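Local coordinates for putative hydrolase (Bacteroides ovatus, PDB 4HBS), which is of unknown function but, as a five-bladed beta-propeller of the beta-fructosidase clan, is probably a hydrolase, perhaps acting on carbohydrate, at residues Y308-S313 with V320-S325; H137-L142 with Q154-W159. All coordinates share one frame; numbering follows the deposited sequence.

Contact 1 (Y308-S313 with V320-S325); sequences YMIGQS and VLMFRS
The Tyr308 ring is approached obliquely by the selenium of Met322, which lies 4.1 Å from Tyr308 CD1, while Arg324 adds its CB beside the same ring carbon. The rest of Arg324 runs alongside the tyrosine and then leads off, its guanidinium forming a salt bridge with Asp334 and a hydrogen bond to Ala413 O; Trp405 meets the Tyr308 ring edge-to-face. On the other side of the sheet, Phe323 is met by Met309, again at an oblique angle. CG of Met309 is anti to the backbone N (chi1 -176°), which carries the chain out beside the phenylalanine, and the bend about its CG-SE bond brings CE to 3.7 Å from Phe323 CD1. Both pairs are Met-aromatic contacts, and both methionines are present as selenomethionine.

Beyond Tyr308, the Met322 chain lies next to Ile310, its CE 3.6 Å from Ile310 CG1, and the CG2 branch of Ile310 reaches CG1 of Val320. Phe301 and Ile361 also touch Ile310. Toward the turn, the CD1 methyl of Leu321 packs on CB of Ser313, 3.8 Å away.

Four backbone bonds join the strands in two reciprocal pairs. Met309 N gives to Phe323 O at 2.8 Å and Phe323 N to Met309 O at 2.9 Å; Gly311 and Leu321 exchange the other two. Tyr308-Arg324, Ile310-Met322 and Gln312-Val320 are the non-hydrogen-bonded pairs. The result is a twisted antiparallel hairpin, the strand directions 159° apart, in which strands 306-312 and 319-325 form the two central strands of a four-stranded blade of the five-bladed beta-propeller.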
loop_
_atom_site.group_PDB
_atom_site.type_symbol
_atom_site.label_atom_id
_atom_site.label_comp_id
_atom_site.label_asym_id
_atom_site.label_seq_id
_atom_site.Cartn_x
_atom_site.Cartn_y
_atom_site.Cartn_z
ATOM N N TYR A 308 2.219 -17.420 2.571
ATOM C CA TYR A 308 0.905 -16.926 2.960
ATOM C C TYR A 308 0.593 -15.716 2.140
ATOM O O TYR A 308 1.477 -14.893 1.918
ATOM C CB TYR A 308 0.874 -16.574 4.446
ATOM C CG TYR A 308 1.118 -17.766 5.341
ATOM C CD1 TYR A 308 0.083 -18.632 5.682
ATOM C CD2 TYR A 308 2.385 -18.031 5.851
ATOM C CE1 TYR A 308 0.303 -19.729 6.516
ATOM C CE2 TYR A 308 2.612 -19.113 6.698
ATOM C CZ TYR A 308 1.571 -19.966 7.022
ATOM O OH TYR A 308 1.793 -21.053 7.838
HETATM N N MSE A 309 -0.650 -15.600 1.680
HETATM C CA MSE A 309 -1.120 -14.450 0.916
HETATM C C MSE A 309 -2.209 -13.793 1.683
HETATM O O MSE A 309 -3.068 -14.508 2.181
HETATM C CB MSE A 309 -1.653 -14.892 -0.431
HETATM C CG MSE A 309 -2.072 -13.745 -1.296
HETATM SE SE MSE A 309 -2.747 -14.383 -2.993
HETATM C CE MSE A 309 -4.341 -13.670 -2.778
ATOM N N ILE A 310 -2.210 -12.446 1.781
ATOM C CA ILE A 310 -3.277 -11.716 2.483
ATOM C C ILE A 310 -3.839 -10.701 1.526
ATOM O O ILE A 310 -3.096 -9.903 0.976
ATOM C CB ILE A 310 -2.820 -11.054 3.806
ATOM C CG1 ILE A 310 -2.242 -12.106 4.768
ATOM C CG2 ILE A 310 -4.008 -10.307 4.482
ATOM C CD1 ILE A 310 -1.454 -11.540 5.799
ATOM N N GLY A 311 -5.138 -10.734 1.337
ATOM C CA GLY A 311 -5.818 -9.819 0.436
ATOM C C GLY A 311 -7.176 -9.427 0.946
ATOM O O GLY A 311 -7.728 -10.080 1.827
ATOM N N GLN A 312 -7.703 -8.346 0.418
ATOM C CA GLN A 312 -9.022 -7.867 0.778
ATOM C C GLN A 312 -10.034 -8.611 -0.037
ATOM O O GLN A 312 -9.820 -8.782 -1.232
ATOM C CB GLN A 312 -9.113 -6.393 0.476
ATOM C CG GLN A 312 -10.350 -5.730 1.031
ATOM C CD GLN A 312 -10.522 -4.372 0.443
ATOM O OE1 GLN A 312 -9.673 -3.876 -0.324
ATOM N NE2 GLN A 312 -11.622 -3.745 0.785
ATOM N N SER A 313 -11.157 -9.021 0.561
ATOM C CA SER A 313 -12.201 -9.715 -0.196
ATOM C C SER A 313 -12.772 -8.760 -1.257
ATOM O O SER A 313 -12.584 -7.544 -1.164
ATOM C CB SER A 313 -13.291 -10.252 0.726
ATOM O OG SER A 313 -13.976 -9.214 1.402
ATOM N N VAL A 320 -10.899 -9.497 5.446
ATOM C CA VAL A 320 -9.488 -9.612 5.045
ATOM C C VAL A 320 -9.221 -11.090 4.893
ATOM O O VAL A 320 -9.348 -11.819 5.876
ATOM C CB VAL A 320 -8.551 -8.960 6.082
ATOM C CG1 VAL A 320 -7.084 -9.189 5.716
ATOM C CG2 VAL A 320 -8.861 -7.473 6.216
ATOM N N LEU A 321 -8.888 -11.545 3.674
ATOM C CA LEU A 321 -8.690 -12.963 3.374
ATOM C C LEU A 321 -7.253 -13.408 3.466
ATOM O O LEU A 321 -6.342 -12.608 3.274
ATOM C CB LEU A 321 -9.183 -13.262 1.956
ATOM C CG LEU A 321 -10.597 -12.818 1.642
ATOM C CD1 LEU A 321 -10.967 -13.221 0.244
ATOM C CD2 LEU A 321 -11.592 -13.367 2.657
HETATM N N MSE A 322 -7.053 -14.713 3.708
HETATM C CA MSE A 322 -5.733 -15.316 3.743
HETATM C C MSE A 322 -5.759 -16.663 3.036
HETATM O O MSE A 322 -6.689 -17.445 3.247
HETATM C CB MSE A 322 -5.217 -15.483 5.173
HETATM C CG MSE A 322 -3.742 -15.920 5.213
HETATM SE SE MSE A 322 -3.032 -16.241 6.966
HETATM C CE MSE A 322 -2.775 -14.517 7.422
ATOM N N PHE A 323 -4.718 -16.930 2.211
ATOM C CA PHE A 323 -4.502 -18.191 1.476
ATOM C C PHE A 323 -3.097 -18.661 1.733
ATOM O O PHE A 323 -2.257 -17.848 2.112
ATOM C CB PHE A 323 -4.685 -18.003 -0.036
ATOM C CG PHE A 323 -5.920 -17.264 -0.468
ATOM C CD1 PHE A 323 -5.989 -15.883 -0.376
ATOM C CD2 PHE A 323 -6.995 -17.942 -1.025
ATOM C CE1 PHE A 323 -7.126 -15.193 -0.797
ATOM C CE2 PHE A 323 -8.123 -17.251 -1.459
ATOM C CZ PHE A 323 -8.180 -15.879 -1.345
ATOM N N ARG A 324 -2.803 -19.936 1.462
ATOM C CA ARG A 324 -1.451 -20.454 1.638
ATOM C C ARG A 324 -1.006 -21.308 0.449
ATOM O O ARG A 324 -1.841 -21.856 -0.270
ATOM C CB ARG A 324 -1.341 -21.265 2.938
ATOM C CG ARG A 324 -2.307 -22.443 3.038
ATOM C CD ARG A 324 -1.865 -23.400 4.111
ATOM N NE ARG A 324 -2.783 -24.523 4.268
ATOM C CZ ARG A 324 -2.702 -25.429 5.241
ATOM N NH1 ARG A 324 -1.735 -25.353 6.156
ATOM N NH2 ARG A 324 -3.590 -26.417 5.314
ATOM N N SER A 325 0.321 -21.444 0.278
ATOM C CA SER A 325 0.932 -22.268 -0.776
ATOM C C SER A 325 2.331 -22.742 -0.372
ATOM O O SER A 325 2.934 -22.210 0.564
ATOM C CB SER A 325 1.029 -21.490 -2.085
ATOM O OG SER A 325 1.509 -22.305 -3.142
#

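Contact 2 (H137-L142 with Q154-W159); sequences HPKATL and QDYLYW
The type I beta turn from His137 to Ala140, closed by a hydrogen bond from Ala140 N to His137 O, lies against Tyr156 and Tyr158 at the start of strand 156-165, and a water bridges the two backbones, accepting from His137 N and donating to Tyr156 O at 2.9 Å.

The turn spreads its side chains over two tyrosines. CB of Lys139 sits over one face of the Tyr156 ring, 3.9 Å from its centroid and toward the rim, in a CH-pi contact. His137 leans on Tyr158: its CD2 comes over one face of that ring, 3.4 Å from Tyr158 CZ, the two ring planes meeting obliquely at 40°. The imidazole is held from within the turn as well, since ND1 accepts a hydrogen bond from Lys139 N close to the ring plane. Pro138 adds its CD near the hydroxyl end of Tyr158, whose OH is hydrogen-bonded to Asp215 on strand 210-218.

At the other end, Asp155 reaches back to the loop, its CG lying between the backbone N and carbonyl carbon (chi1 45°). OD2 accepts from Thr141 N at 2.9 Å, through its syn lone pair, and from Thr141 OG1 at 2.8 Å, also on the syn side but 35° out of the carboxylate plane. OD1 rests beside Ala140 CB and accepts a weak hydrogen bond from Tyr156 N. With an alanine in place of Asp155, Thr141 N and OG1 would probably lose their common acceptor and the loop beyond the turn would be freer to move. Two donors from one residue on OD2, with the weak bond to OD1, probably fix the rotation of the carboxylate and the course of the loop at the Thr141 end, whereas the turn itself meets the strand mainly through aromatic and aliphatic surfaces, with a bridging water.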
loop_
_atom_site.group_PDB
_atom_site.type_symbol
_atom_site.label_atom_id
_atom_site.label_comp_id
_atom_site.label_asym_id
_atom_site.label_seq_id
_atom_site.Cartn_x
_atom_site.Cartn_y
_atom_site.Cartn_z
ATOM N N HIS A 137 3.932 12.423 -14.282
ATOM C CA HIS A 137 3.956 11.617 -15.489
ATOM C C HIS A 137 4.359 12.476 -16.716
ATOM O O HIS A 137 3.738 13.516 -16.972
ATOM C CB HIS A 137 2.610 10.943 -15.755
ATOM C CG HIS A 137 2.746 9.841 -16.744
ATOM N ND1 HIS A 137 2.885 10.097 -18.086
ATOM C CD2 HIS A 137 2.868 8.514 -16.537
ATOM C CE1 HIS A 137 3.066 8.918 -18.658
ATOM N NE2 HIS A 137 3.061 7.938 -17.763
ATOM N N PRO A 138 5.318 12.005 -17.546
ATOM C CA PRO A 138 5.703 12.763 -18.750
ATOM C C PRO A 138 4.559 13.203 -19.665
ATOM O O PRO A 138 4.685 14.251 -20.287
ATOM C CB PRO A 138 6.592 11.781 -19.495
ATOM C CG PRO A 138 7.162 10.924 -18.458
ATOM C CD PRO A 138 6.144 10.792 -17.393
ATOM N N LYS A 139 3.462 12.411 -19.772
ATOM C CA LYS A 139 2.315 12.761 -20.625
ATOM C C LYS A 139 1.430 13.876 -20.012
ATOM O O LYS A 139 0.557 14.372 -20.717
ATOM C CB LYS A 139 1.428 11.524 -20.903
ATOM C CG LYS A 139 2.014 10.528 -21.892
ATOM C CD LYS A 139 1.074 9.322 -22.152
ATOM C CE LYS A 139 0.183 9.492 -23.374
ATOM N NZ LYS A 139 -0.736 8.330 -23.574
ATOM N N ALA A 140 1.609 14.242 -18.706
ATOM C CA ALA A 140 0.789 15.269 -18.042
ATOM C C ALA A 140 1.049 16.613 -18.652
ATOM O O ALA A 140 2.206 17.009 -18.780
ATOM C CB ALA A 140 1.068 15.305 -16.560
ATOM N N THR A 141 -0.025 17.315 -19.041
ATOM C CA THR A 141 0.046 18.560 -19.797
ATOM C C THR A 141 0.114 19.863 -18.977
ATOM O O THR A 141 0.377 20.902 -19.596
ATOM C CB THR A 141 -1.151 18.622 -20.758
ATOM O OG1 THR A 141 -2.364 18.510 -20.007
ATOM C CG2 THR A 141 -1.088 17.529 -21.832
ATOM N N LEU A 142 -0.106 19.857 -17.627
ATOM C CA LEU A 142 0.011 21.127 -16.867
ATOM C C LEU A 142 1.429 21.692 -17.028
ATOM O O LEU A 142 2.416 20.938 -16.979
ATOM C CB LEU A 142 -0.336 20.997 -15.377
ATOM C CG LEU A 142 -1.791 21.201 -15.015
ATOM C CD1 LEU A 142 -2.012 20.900 -13.557
ATOM C CD2 LEU A 142 -2.246 22.615 -15.323
ATOM N N GLN A 154 -4.373 16.165 -13.281
ATOM C CA GLN A 154 -5.570 15.331 -13.232
ATOM C C GLN A 154 -5.667 14.407 -14.418
ATOM O O GLN A 154 -6.535 13.542 -14.392
ATOM C CB GLN A 154 -6.833 16.201 -13.162
ATOM C CG GLN A 154 -6.808 17.268 -12.085
ATOM C CD GLN A 154 -6.623 16.709 -10.712
ATOM O OE1 GLN A 154 -5.573 16.862 -10.101
ATOM N NE2 GLN A 154 -7.633 16.032 -10.195
ATOM N N ASP A 155 -4.757 14.532 -15.417
ATOM C CA ASP A 155 -4.804 13.758 -16.659
ATOM C C ASP A 155 -3.997 12.478 -16.549
ATOM O O ASP A 155 -4.586 11.389 -16.551
ATOM C CB ASP A 155 -4.340 14.599 -17.885
ATOM C CG ASP A 155 -3.076 15.466 -17.738
ATOM O OD1 ASP A 155 -2.542 15.571 -16.597
ATOM O OD2 ASP A 155 -2.624 16.034 -18.761
ATOM N N TYR A 156 -2.659 12.597 -16.448
ATOM C CA TYR A 156 -1.748 11.459 -16.350
ATOM C C TYR A 156 -1.016 11.538 -15.029
ATOM O O TYR A 156 -0.607 12.628 -14.624
ATOM C CB TYR A 156 -0.779 11.456 -17.540
ATOM C CG TYR A 156 -1.525 11.372 -18.851
ATOM C CD1 TYR A 156 -2.110 10.182 -19.265
ATOM C CD2 TYR A 156 -1.801 12.518 -19.593
ATOM C CE1 TYR A 156 -2.873 10.114 -20.431
ATOM C CE2 TYR A 156 -2.571 12.466 -20.756
ATOM C CZ TYR A 156 -3.101 11.259 -21.177
ATOM O OH TYR A 156 -3.845 11.171 -22.337
ATOM N N LEU A 157 -0.879 10.418 -14.333
ATOM C CA LEU A 157 -0.207 10.439 -13.032
ATOM C C LEU A 157 0.440 9.103 -12.710
ATOM O O LEU A 157 0.351 8.163 -13.499
ATOM C CB LEU A 157 -1.223 10.840 -11.916
ATOM C CG LEU A 157 -2.422 9.909 -11.725
ATOM C CD1 LEU A 157 -2.199 8.938 -10.599
ATOM C CD2 LEU A 157 -3.640 10.675 -11.431
ATOM N N TYR A 158 1.131 9.057 -11.552
ATOM C CA TYR A 158 1.812 7.883 -11.042
ATOM C C TYR A 158 1.279 7.547 -9.666
ATOM O O TYR A 158 1.094 8.449 -8.849
ATOM C CB TYR A 158 3.338 8.134 -10.951
ATOM C CG TYR A 158 4.102 7.936 -12.250
ATOM C CD1 TYR A 158 4.015 6.741 -12.964
ATOM C CD2 TYR A 158 4.977 8.908 -12.722
ATOM C CE1 TYR A 158 4.723 6.547 -14.150
ATOM C CE2 TYR A 158 5.699 8.720 -13.902
ATOM C CZ TYR A 158 5.543 7.550 -14.631
ATOM O OH TYR A 158 6.229 7.355 -15.804
ATOM N N TRP A 159 1.057 6.258 -9.392
ATOM C CA TRP A 159 0.674 5.807 -8.066
ATOM C C TRP A 159 1.647 4.691 -7.662
ATOM O O TRP A 159 2.228 4.026 -8.525
ATOM C CB TRP A 159 -0.798 5.390 -8.007
ATOM C CG TRP A 159 -1.773 6.527 -7.838
ATOM C CD1 TRP A 159 -1.541 7.747 -7.265
ATOM C CD2 TRP A 159 -3.145 6.527 -8.234
ATOM N NE1 TRP A 159 -2.688 8.500 -7.270
ATOM C CE2 TRP A 159 -3.696 7.768 -7.840
ATOM C CE3 TRP A 159 -3.991 5.567 -8.820
ATOM C CZ2 TRP A 159 -5.055 8.062 -8.000
ATOM C CZ3 TRP A 159 -5.319 5.892 -9.046
ATOM C CH2 TRP A 159 -5.837 7.123 -8.637
HETATM O O HOH W 1 1.467 13.682 -12.961
#

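How the contacts relate
Contacts 1 and 2 lie on opposite sides of the centre of the chain, their own centres about 33 Å apart and their nearest atoms about 14 Å apart, so neither touches the other. They belong to different blades: contact 1 pairs the two middle strands of one, whereas contact 2 sets a loop against the first strand of another, at an edge of its four-stranded sheet. The centre of contact 1, the more buried, lies about 15 Å from the centre of the chain, and that of contact 2, partly exposed, about 20 Å. A bound glycerol, probably from the crystallisation liquor, lies about 4 Å from the side chain of Ser313 in contact 1 and may mark a pocket, although no active site is established.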